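Local coordinates for protein dTDP-4-dehydrorhamnose reductase (PDB 5U9C) that probably catalyses the NADPH-dependent reduction of dTDP-4-dehydro-beta-L-rhamnose to dTDP-beta-L-rhamnose in dTDP-L-rhamnose biosynthesis, at residues 69-72 against 73-77; 163-166 against 167-171; 264-267 against 268-271. All coordinates share one frame; numbering follows the deposited sequence.

Interaction 1 of 3, residues 69-72 against 73-77; sequences VDLC and EREPA
Arg-74 folds back along the preceding turn and lays its guanidinium over the backbone of Asp-70 and Leu-71, while Arg-74 NH2 makes a weak hydrogen bond to Ser-253 OG. A bend at chi3 (-66°) brings one face of the flat group over Leu-71 CA, which lies 3.6 Å from Arg-74 NH1, and Asp-70 O sits beneath the same face near its rim. That carbonyl is engaged: Arg-74 N donates to Asp-70 O over 3.1 Å, as an i to i+4 bond of helix 69-74. Glu-75 N donates a hydrogen bond to Leu-71 O at 2.8 Å, and there the chain leaves helical geometry. Val-69 O accepts twice, from Glu-73 N at 3.2 Å and from a water at 2.8 Å. The same water donates to Glu-73 OE1 over 2.8 Å, and Tyr-129 N gives that oxygen a second hydrogen bond. Cys-72 O faces a proline nitrogen without a hydrogen and instead meets Pro-76 CA in a CA-H...O contact of 3.2 Å. Asp-70 turns its OD1 elsewhere, to Ala-254 N and into a salt bridge with Arg-256, an (R)-malate-binding residue. Leu-71 CD1 rests 3.7 Å from Glu-75 OE2. Glu-75 is also the N-cap position of helix 76-97, so the contact joins the short helix 69-74 to that long one, while Val-69 and Cys-72 pack on Tyr-130 of helix 129-144.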
ATOM      1  N   VAL D  69       3.140  21.592 -13.387  1.00 28.10           N
ATOM      2  CA  VAL D  69       2.810  20.577 -12.377  1.00 29.04           C
ATOM      3  C   VAL D  69       3.130  21.005 -10.932  1.00 27.67           C
ATOM      4  O   VAL D  69       2.360  20.739 -10.001  1.00 25.67           O
ATOM      5  CB  VAL D  69       3.526  19.238 -12.726  1.00 30.77           C
ATOM      6  CG1 VAL D  69       3.224  18.162 -11.700  1.00 32.71           C
ATOM      7  CG2 VAL D  69       3.108  18.773 -14.121  1.00 30.96           C
ATOM      8  N   ASP D  70       4.264  21.670 -10.754  1.00 27.45           N
ATOM      9  CA  ASP D  70       4.700  22.114  -9.443  1.00 28.47           C
ATOM     10  C   ASP D  70       3.880  23.274  -8.903  1.00 27.99           C
ATOM     11  O   ASP D  70       3.566  23.323  -7.691  1.00 25.94           O
ATOM     12  CB  ASP D  70       6.180  22.418  -9.506  1.00 32.36           C
ATOM     13  CG  ASP D  70       6.982  21.169  -9.835  1.00 35.43           C
ATOM     14  OD1 ASP D  70       6.840  20.186  -9.065  1.00 35.01           O
ATOM     15  OD2 ASP D  70       7.719  21.167 -10.857  1.00 36.46           O
ATOM     16  N   LEU D  71       3.508  24.191  -9.792  1.00 26.71           N
ATOM     17  CA  LEU D  71       2.642  25.306  -9.407  1.00 27.37           C
ATOM     18  C   LEU D  71       1.287  24.720  -8.961  1.00 26.04           C
ATOM     19  O   LEU D  71       0.721  25.158  -7.960  1.00 25.87           O
ATOM     20  CB  LEU D  71       2.461  26.290 -10.563  1.00 28.85           C
ATOM     21  CG  LEU D  71       1.469  27.444 -10.355  1.00 29.93           C
ATOM     22  CD1 LEU D  71       1.908  28.296  -9.174  1.00 31.85           C
ATOM     23  CD2 LEU D  71       1.362  28.279 -11.627  1.00 30.28           C
ATOM     24  N   CYS D  72       0.802  23.705  -9.686  1.00 25.89           N
ATOM     25  CA  CYS D  72      -0.470  23.045  -9.334  1.00 25.18           C
ATOM     26  C   CYS D  72      -0.427  22.430  -7.947  1.00 25.10           C
ATOM     27  O   CYS D  72      -1.445  22.435  -7.249  1.00 24.21           O
ATOM     28  CB  CYS D  72      -0.850  21.967 -10.340  1.00 25.27           C
ATOM     29  SG  CYS D  72      -1.412  22.557 -11.956  1.00 26.30           S
ATOM     30  N   GLU D  73       0.738  21.888  -7.550  1.00 24.95           N
ATOM     31  CA  GLU D  73       0.894  21.321  -6.210  1.00 25.22           C
ATOM     32  C   GLU D  73       0.891  22.412  -5.118  1.00 25.29           C
ATOM     33  O   GLU D  73       0.238  22.248  -4.086  1.00 25.24           O
ATOM     34  CB  GLU D  73       2.166  20.493  -6.096  1.00 25.67           C
ATOM     35  CG  GLU D  73       2.143  19.508  -4.952  1.00 25.23           C
ATOM     36  CD  GLU D  73       1.197  18.329  -5.195  1.00 25.40           C
ATOM     37  OE1 GLU D  73       0.617  18.206  -6.294  1.00 24.76           O
ATOM     38  OE2 GLU D  73       1.031  17.524  -4.273  1.00 24.90           O
ATOM     39  N   ARG D  74       1.582  23.520  -5.350  1.00 25.29           N
ATOM     40  CA  ARG D  74       1.606  24.620  -4.373  1.00 27.59           C
ATOM     41  C   ARG D  74       0.264  25.350  -4.294  1.00 27.32           C
ATOM     42  O   ARG D  74      -0.120  25.830  -3.225  1.00 28.17           O
ATOM     43  CB  ARG D  74       2.676  25.670  -4.729  1.00 29.04           C
ATOM     44  CG  ARG D  74       4.090  25.139  -4.722  1.00 30.91           C
ATOM     45  CD  ARG D  74       5.106  26.268  -4.843  1.00 31.46           C
ATOM     46  NE  ARG D  74       5.052  26.956  -6.123  1.00 32.35           N
ATOM     47  CZ  ARG D  74       5.663  26.537  -7.237  1.00 32.31           C
ATOM     48  NH1 ARG D  74       5.529  27.235  -8.327  1.00 35.78           N
ATOM     49  NH2 ARG D  74       6.368  25.407  -7.280  1.00 33.59           N
ATOM     50  N   GLU D  75      -0.397  25.475  -5.446  1.00 27.48           N
ATOM     51  CA  GLU D  75      -1.665  26.214  -5.570  1.00 28.32           C
ATOM     52  C   GLU D  75      -2.735  25.354  -6.209  1.00 26.65           C
ATOM     53  O   GLU D  75      -3.146  25.592  -7.350  1.00 25.26           O
ATOM     54  CB  GLU D  75      -1.462  27.496  -6.396  1.00 29.67           C
ATOM     55  CG  GLU D  75      -0.546  28.486  -5.712  1.00 32.56           C
ATOM     56  CD  GLU D  75      -0.318  29.754  -6.517  1.00 35.54           C
ATOM     57  OE1 GLU D  75      -1.194  30.147  -7.338  1.00 36.67           O
ATOM     58  OE2 GLU D  75       0.756  30.343  -6.317  1.00 37.47           O
ATOM     59  N   PRO D  76      -3.211  24.339  -5.468  1.00 26.00           N
ATOM     60  CA  PRO D  76      -4.243  23.468  -6.056  1.00 25.08           C
ATOM     61  C   PRO D  76      -5.489  24.231  -6.501  1.00 25.22           C
ATOM     62  O   PRO D  76      -6.171  23.764  -7.411  1.00 24.19           O
ATOM     63  CB  PRO D  76      -4.553  22.459  -4.947  1.00 25.58           C
ATOM     64  CG  PRO D  76      -3.928  22.994  -3.707  1.00 26.61           C
ATOM     65  CD  PRO D  76      -2.838  23.943  -4.107  1.00 26.98           C
ATOM     66  N   ALA D  77      -5.773  25.399  -5.897  1.00 24.81           N
ATOM     67  CA  ALA D  77      -6.939  26.203  -6.318  1.00 26.47           C
ATOM     68  C   ALA D  77      -6.829  26.584  -7.782  1.00 26.84           C
ATOM     69  O   ALA D  77      -7.818  26.571  -8.521  1.00 27.04           O
ATOM     70  CB  ALA D  77      -7.085  27.468  -5.470  1.00 26.93           C
TER
HETATM   71  O   HOH W   1       0.664  18.799  -9.040  1.00 21.60           O

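Interaction 2 of 3, residues 163-166 against 167-171; sequences DKDH and KFVGK
An Asx turn made by Asp-165 and Lys-167 joins the end of helix 161-164 to the start of helix 168-177, in the part of the reductase where Phe-168 and Lys-171 are known to contact (R)-malate, which is not bound in this chain. Its defining bond runs from Lys-167 N to Asp-165 OD1 at 2.9 Å; the N-H...O angle is 147°, and the oxygen is met nearly along its C-O direction. Asp-165 has CG trans to its own nitrogen (chi1 -171°), which swings the carboxylate forward over the first turn of the following helix. There Asp-165 OD1 takes a second, weak bond from Gly-170 N at 3.1 Å. One carboxylate oxygen thus serves two backbone N-H groups close to a helix N-terminus, where its negative charge would be expected to sit favourably. The other oxygen is hydrogen-bonded to Tyr-286 OH, so both oxygens of the buried acid have a polar partner; Asp-165 OD2 also packs 3.7 Å from Val-169 CB. Gly-170 has no side chain to keep the two backbones apart, and its CA approaches Asp-165 O to 3.4 Å in a nearly straight CA-H...O contact (165° at the hydrogen). Once past the turn, regular helical bonding begins with Lys-171 N to Lys-167 O at 3.0 Å. Phe-168 and Val-169 pack on helix 225-235, through Ile-228 and Ile-232 respectively. Lys-171 runs its methylene chain past the backbone of the turn, its CE coming to 3.8 Å from His-166 O.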
ATOM      1  N   ASP D 163      12.873  27.947 -32.252  1.00 58.22           N
ATOM      2  CA  ASP D 163      12.364  29.223 -31.742  1.00 63.44           C
ATOM      3  C   ASP D 163      11.507  29.141 -30.463  1.00 62.69           C
ATOM      4  O   ASP D 163      11.621  30.016 -29.599  1.00 64.31           O
ATOM      5  CB  ASP D 163      11.541  29.928 -32.836  1.00 68.65           C
ATOM      6  CG  ASP D 163      12.334  30.166 -34.127  1.00 72.74           C
ATOM      7  OD1 ASP D 163      13.581  30.318 -34.075  1.00 72.45           O
ATOM      8  OD2 ASP D 163      11.689  30.223 -35.197  1.00 75.98           O
ATOM      9  N   LYS D 164      10.692  28.089 -30.336  1.00 58.13           N
ATOM     10  CA  LYS D 164       9.705  27.973 -29.245  1.00 58.67           C
ATOM     11  C   LYS D 164       9.941  26.935 -28.150  1.00 54.66           C
ATOM     12  O   LYS D 164       9.323  27.014 -27.088  1.00 52.93           O
ATOM     13  CB  LYS D 164       8.338  27.616 -29.854  1.00 62.96           C
ATOM     14  CG  LYS D 164       7.812  28.553 -30.926  1.00 70.27           C
ATOM     15  CD  LYS D 164       7.480  29.926 -30.365  1.00 76.71           C
ATOM     16  CE  LYS D 164       6.863  30.825 -31.427  1.00 84.43           C
ATOM     17  NZ  LYS D 164       5.613  30.234 -31.989  1.00 88.60           N
ATOM     18  N   ASP D 165      10.773  25.935 -28.406  1.00 48.92           N
ATOM     19  CA  ASP D 165      10.964  24.871 -27.417  1.00 45.22           C
ATOM     20  C   ASP D 165      11.829  25.301 -26.241  1.00 43.60           C
ATOM     21  O   ASP D 165      13.040  25.362 -26.365  1.00 41.94           O
ATOM     22  CB  ASP D 165      11.545  23.620 -28.092  1.00 41.19           C
ATOM     23  CG  ASP D 165      11.567  22.395 -27.175  1.00 38.00           C
ATOM     24  OD1 ASP D 165      11.544  22.536 -25.931  1.00 34.70           O
ATOM     25  OD2 ASP D 165      11.608  21.276 -27.720  1.00 35.28           O
ATOM     26  N   HIS D 166      11.187  25.605 -25.115  1.00 44.51           N
ATOM     27  CA  HIS D 166      11.903  25.933 -23.872  1.00 48.69           C
ATOM     28  C   HIS D 166      11.568  24.871 -22.802  1.00 45.63           C
ATOM     29  O   HIS D 166      11.683  25.103 -21.612  1.00 48.99           O
ATOM     30  CB  HIS D 166      11.622  27.371 -23.418  1.00 52.79           C
ATOM     31  CG  HIS D 166      11.931  28.392 -24.477  1.00 58.40           C
ATOM     32  ND1 HIS D 166      13.213  28.823 -24.747  1.00 61.81           N
ATOM     33  CD2 HIS D 166      11.127  29.026 -25.365  1.00 61.25           C
ATOM     34  CE1 HIS D 166      13.184  29.688 -25.744  1.00 65.95           C
ATOM     35  NE2 HIS D 166      11.928  29.831 -26.136  1.00 65.06           N
ATOM     36  N   LYS D 167      11.172  23.693 -23.266  1.00 42.97           N
ATOM     37  CA  LYS D 167      10.906  22.571 -22.395  1.00 42.51           C
ATOM     38  C   LYS D 167      12.180  21.698 -22.323  1.00 39.04           C
ATOM     39  O   LYS D 167      13.267  22.134 -22.713  1.00 35.52           O
ATOM     40  CB  LYS D 167       9.718  21.769 -22.940  1.00 45.04           C
ATOM     41  CG  LYS D 167       8.402  22.518 -22.954  1.00 51.48           C
ATOM     42  CD  LYS D 167       8.021  23.043 -21.585  1.00 55.59           C
ATOM     43  CE  LYS D 167       6.603  23.580 -21.599  1.00 62.27           C
ATOM     44  NZ  LYS D 167       6.300  24.294 -20.331  1.00 65.95           N
ATOM     45  N   PHE D 168      12.028  20.458 -21.868  1.00 36.27           N
ATOM     46  CA  PHE D 168      13.159  19.555 -21.707  1.00 35.68           C
ATOM     47  C   PHE D 168      14.077  19.430 -22.927  1.00 33.05           C
ATOM     48  O   PHE D 168      15.281  19.618 -22.798  1.00 32.28           O
ATOM     49  CB  PHE D 168      12.701  18.152 -21.263  1.00 37.25           C
ATOM     50  CG  PHE D 168      13.849  17.238 -20.941  1.00 38.57           C
ATOM     51  CD1 PHE D 168      14.604  17.436 -19.772  1.00 38.43           C
ATOM     52  CD2 PHE D 168      14.200  16.200 -21.799  1.00 39.61           C
ATOM     53  CE1 PHE D 168      15.689  16.609 -19.468  1.00 40.02           C
ATOM     54  CE2 PHE D 168      15.288  15.371 -21.506  1.00 41.82           C
ATOM     55  CZ  PHE D 168      16.042  15.583 -20.343  1.00 40.93           C
ATOM     56  N   VAL D 169      13.525  19.106 -24.088  1.00 31.27           N
ATOM     57  CA  VAL D 169      14.355  18.906 -25.288  1.00 32.81           C
ATOM     58  C   VAL D 169      15.122  20.178 -25.683  1.00 34.08           C
ATOM     59  O   VAL D 169      16.316  20.103 -25.933  1.00 32.50           O
ATOM     60  CB  VAL D 169      13.554  18.344 -26.469  1.00 32.22           C
ATOM     61  CG1 VAL D 169      14.414  18.231 -27.725  1.00 33.46           C
ATOM     62  CG2 VAL D 169      13.020  16.980 -26.101  1.00 32.65           C
ATOM     63  N   GLY D 170      14.429  21.317 -25.722  1.00 33.61           N
ATOM     64  CA  GLY D 170      15.035  22.597 -26.055  1.00 35.90           C
ATOM     65  C   GLY D 170      16.169  22.970 -25.110  1.00 35.82           C
ATOM     66  O   GLY D 170      17.218  23.456 -25.560  1.00 34.27           O
ATOM     67  N   LYS D 171      15.962  22.740 -23.807  1.00 35.32           N
ATOM     68  CA  LYS D 171      16.995  23.035 -22.796  1.00 37.60           C
ATOM     69  C   LYS D 171      18.233  22.160 -22.966  1.00 36.15           C
ATOM     70  O   LYS D 171      19.363  22.651 -22.838  1.00 35.12           O
ATOM     71  CB  LYS D 171      16.451  22.896 -21.379  1.00 40.94           C
ATOM     72  CG  LYS D 171      15.534  24.040 -20.985  1.00 48.37           C
ATOM     73  CD  LYS D 171      14.928  23.865 -19.596  1.00 53.74           C
ATOM     74  CE  LYS D 171      13.878  22.761 -19.588  1.00 57.98           C
ATOM     75  NZ  LYS D 171      13.205  22.611 -18.272  1.00 63.82           N
TER

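Interaction 3 of 3, residues 264-267 against 268-271; sequences SIYM and SILS
Ile-269 and Leu-270 each donate a backbone N-H to a carbonyl three residues earlier. Leu-270 N reaches Met-267 O at 3.1 Å, although the donor stands 55° out of the carbonyl plane; Ile-269 N to Tyr-266 O, at 3.3 Å, is weak. Tyr-266 O is also pressed by a side chain, because Ile-269 places CG1 between its own N and C (chi1 61°) and so brings that carbon to 3.0 Å from the oxygen, a tight approach. The outer end of the isoleucine continues to the tyrosine ring, where Ile-269 CD1 comes obliquely to 4.5 Å from Tyr-266 CD1. One face of this ring carries Ile-265 CG1, 3.9 Å above its centre. A water spans the turn by donating to Ser-264 O and accepting from Ser-268 N. Further out, Ser-264 OG accepts from Tyr-266 N and Met-267 N, both at 3.0 Å, and is itself hydrogen-bonded to Glu-120 OE2, a second-shell partner that positions the serine. Met-267, present as selenomethionine, packs on Phe-202 and Phe-217; Leu-270 packs on Phe-202, Trp-205 and Leu-215, whereas Ile-269 lies on Ile-81 of a neighbouring subunit. The backbone angles of residues 267 to 269 are those of two overlapping type I turns, opened by an ST turn and ST motif at Ser-264 and followed by an inverse gamma turn centred on Leu-270.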
ATOM      1  N   SER D 264      -1.029   2.307 -25.902  1.00 25.59           N
ATOM      2  CA  SER D 264      -2.407   2.187 -26.369  1.00 25.52           C
ATOM      3  C   SER D 264      -2.725   0.795 -26.820  1.00 26.75           C
ATOM      4  O   SER D 264      -1.913   0.139 -27.479  1.00 26.66           O
ATOM      5  CB  SER D 264      -2.679   3.135 -27.533  1.00 26.11           C
ATOM      6  OG  SER D 264      -4.038   3.040 -27.973  1.00 26.49           O
ATOM      7  N   ILE D 265      -3.917   0.348 -26.458  1.00 26.31           N
ATOM      8  CA  ILE D 265      -4.443  -0.926 -26.954  1.00 28.03           C
ATOM      9  C   ILE D 265      -5.490  -0.668 -28.032  1.00 28.85           C
ATOM     10  O   ILE D 265      -6.025  -1.608 -28.591  1.00 29.80           O
ATOM     11  CB  ILE D 265      -5.093  -1.753 -25.845  1.00 27.35           C
ATOM     12  CG1 ILE D 265      -6.138  -0.919 -25.081  1.00 27.86           C
ATOM     13  CG2 ILE D 265      -4.010  -2.240 -24.905  1.00 28.28           C
ATOM     14  CD1 ILE D 265      -7.005  -1.721 -24.126  1.00 29.67           C
ATOM     15  N   TYR D 266      -5.806   0.600 -28.309  1.00 30.60           N
ATOM     16  CA  TYR D 266      -6.839   0.931 -29.301  1.00 32.34           C
ATOM     17  C   TYR D 266      -6.371   1.663 -30.565  1.00 34.98           C
ATOM     18  O   TYR D 266      -7.156   1.794 -31.494  1.00 39.47           O
ATOM     19  CB  TYR D 266      -7.973   1.773 -28.654  1.00 31.82           C
ATOM     20  CG  TYR D 266      -8.742   1.104 -27.512  1.00 32.15           C
ATOM     21  CD1 TYR D 266      -9.115  -0.235 -27.580  1.00 32.42           C
ATOM     22  CD2 TYR D 266      -9.188   1.841 -26.432  1.00 32.22           C
ATOM     23  CE1 TYR D 266      -9.836  -0.834 -26.564  1.00 33.61           C
ATOM     24  CE2 TYR D 266      -9.918   1.254 -25.408  1.00 32.03           C
ATOM     25  CZ  TYR D 266     -10.239  -0.084 -25.481  1.00 33.30           C
ATOM     26  OH  TYR D 266     -10.951  -0.687 -24.483  1.00 32.96           O
HETATM   27  N   MSE D 267      -5.132   2.139 -30.606  0.50 36.80           N
HETATM   28  CA  MSE D 267      -4.662   2.888 -31.778  0.50 38.23           C
HETATM   29  C   MSE D 267      -4.601   2.020 -33.011  0.50 41.36           C
HETATM   30  O   MSE D 267      -4.899   2.493 -34.113  0.50 42.52           O
HETATM   31  CB  MSE D 267      -3.328   3.563 -31.489  0.50 37.73           C
HETATM   32  CG  MSE D 267      -3.537   4.757 -30.554  0.50 38.16           C
HETATM   33 SE   MSE D 267      -4.194   6.345 -31.519  0.50 39.77          SE
HETATM   34  CE  MSE D 267      -2.683   6.310 -32.763  0.50 37.00           C
ATOM     35  N   SER D 268      -4.262   0.741 -32.844  1.00 42.37           N
ATOM     36  CA  SER D 268      -4.168  -0.177 -33.988  1.00 45.29           C
ATOM     37  C   SER D 268      -5.493  -0.440 -34.719  1.00 46.73           C
ATOM     38  O   SER D 268      -5.479  -0.810 -35.874  1.00 50.49           O
ATOM     39  CB  SER D 268      -3.538  -1.507 -33.555  1.00 48.62           C
ATOM     40  OG  SER D 268      -4.453  -2.269 -32.781  1.00 50.14           O
ATOM     41  N   ILE D 269      -6.632  -0.271 -34.058  1.00 47.35           N
ATOM     42  CA  ILE D 269      -7.905  -0.484 -34.759  1.00 49.87           C
ATOM     43  C   ILE D 269      -8.287   0.696 -35.669  1.00 48.12           C
ATOM     44  O   ILE D 269      -9.174   0.553 -36.510  1.00 47.92           O
ATOM     45  CB  ILE D 269      -9.085  -0.891 -33.830  1.00 54.72           C
ATOM     46  CG1 ILE D 269      -9.395   0.168 -32.774  1.00 55.93           C
ATOM     47  CG2 ILE D 269      -8.795  -2.231 -33.158  1.00 56.63           C
ATOM     48  CD1 ILE D 269     -10.516  -0.236 -31.837  1.00 58.86           C
ATOM     49  N   LEU D 270      -7.612   1.842 -35.515  1.00 42.00           N
ATOM     50  CA  LEU D 270      -7.858   3.015 -36.360  1.00 41.47           C
ATOM     51  C   LEU D 270      -6.942   2.841 -37.573  1.00 41.30           C
ATOM     52  O   LEU D 270      -5.908   3.478 -37.686  1.00 39.22           O
ATOM     53  CB  LEU D 270      -7.545   4.284 -35.575  1.00 39.77           C
ATOM     54  CG  LEU D 270      -8.243   4.354 -34.223  1.00 38.47           C
ATOM     55  CD1 LEU D 270      -7.953   5.688 -33.567  1.00 36.43           C
ATOM     56  CD2 LEU D 270      -9.741   4.147 -34.370  1.00 39.50           C
ATOM     57  N   SER D 271      -7.340   1.949 -38.474  1.00 44.44           N
ATOM     58  CA  SER D 271      -6.503   1.547 -39.629  1.00 46.82           C
ATOM     59  C   SER D 271      -5.828   2.650 -40.442  1.00 44.39           C
ATOM     60  O   SER D 271      -4.638   2.547 -40.721  1.00 45.28           O
ATOM     61  CB  SER D 271      -7.283   0.608 -40.567  1.00 49.69           C
ATOM     62  OG  SER D 271      -8.475   1.231 -41.020  1.00 55.19           O
TER
HETATM   63  O   HOH W   2      -2.913  -0.352 -30.269  1.00 36.18           O
HETATM   64  O   HOH W   3      -6.189  -2.456 -30.989  0.50 30.61           O

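Interactions 1 and 2 border the same region: their centres are 22 Å apart and their nearest atoms about 8 Å. Both lie near the (R)-malate-binding residues, since the side chain of Asp-70 in interaction 1 lies, by nearest atoms, about 3 Å from that of Arg-256 and about 9 Å from that of Lys-171 in interaction 2. Interaction 3 is remote from this site, its centre 34 Å from that of interaction 1 and 30 Å from that of interaction 2, on the opposite side of the chain's centre. Assembly brings equivalents of interactions 1 and 3 together: Ala-77 packs on Ile-265 of one neighbouring subunit, and Ile-265 on Ala-77 of another.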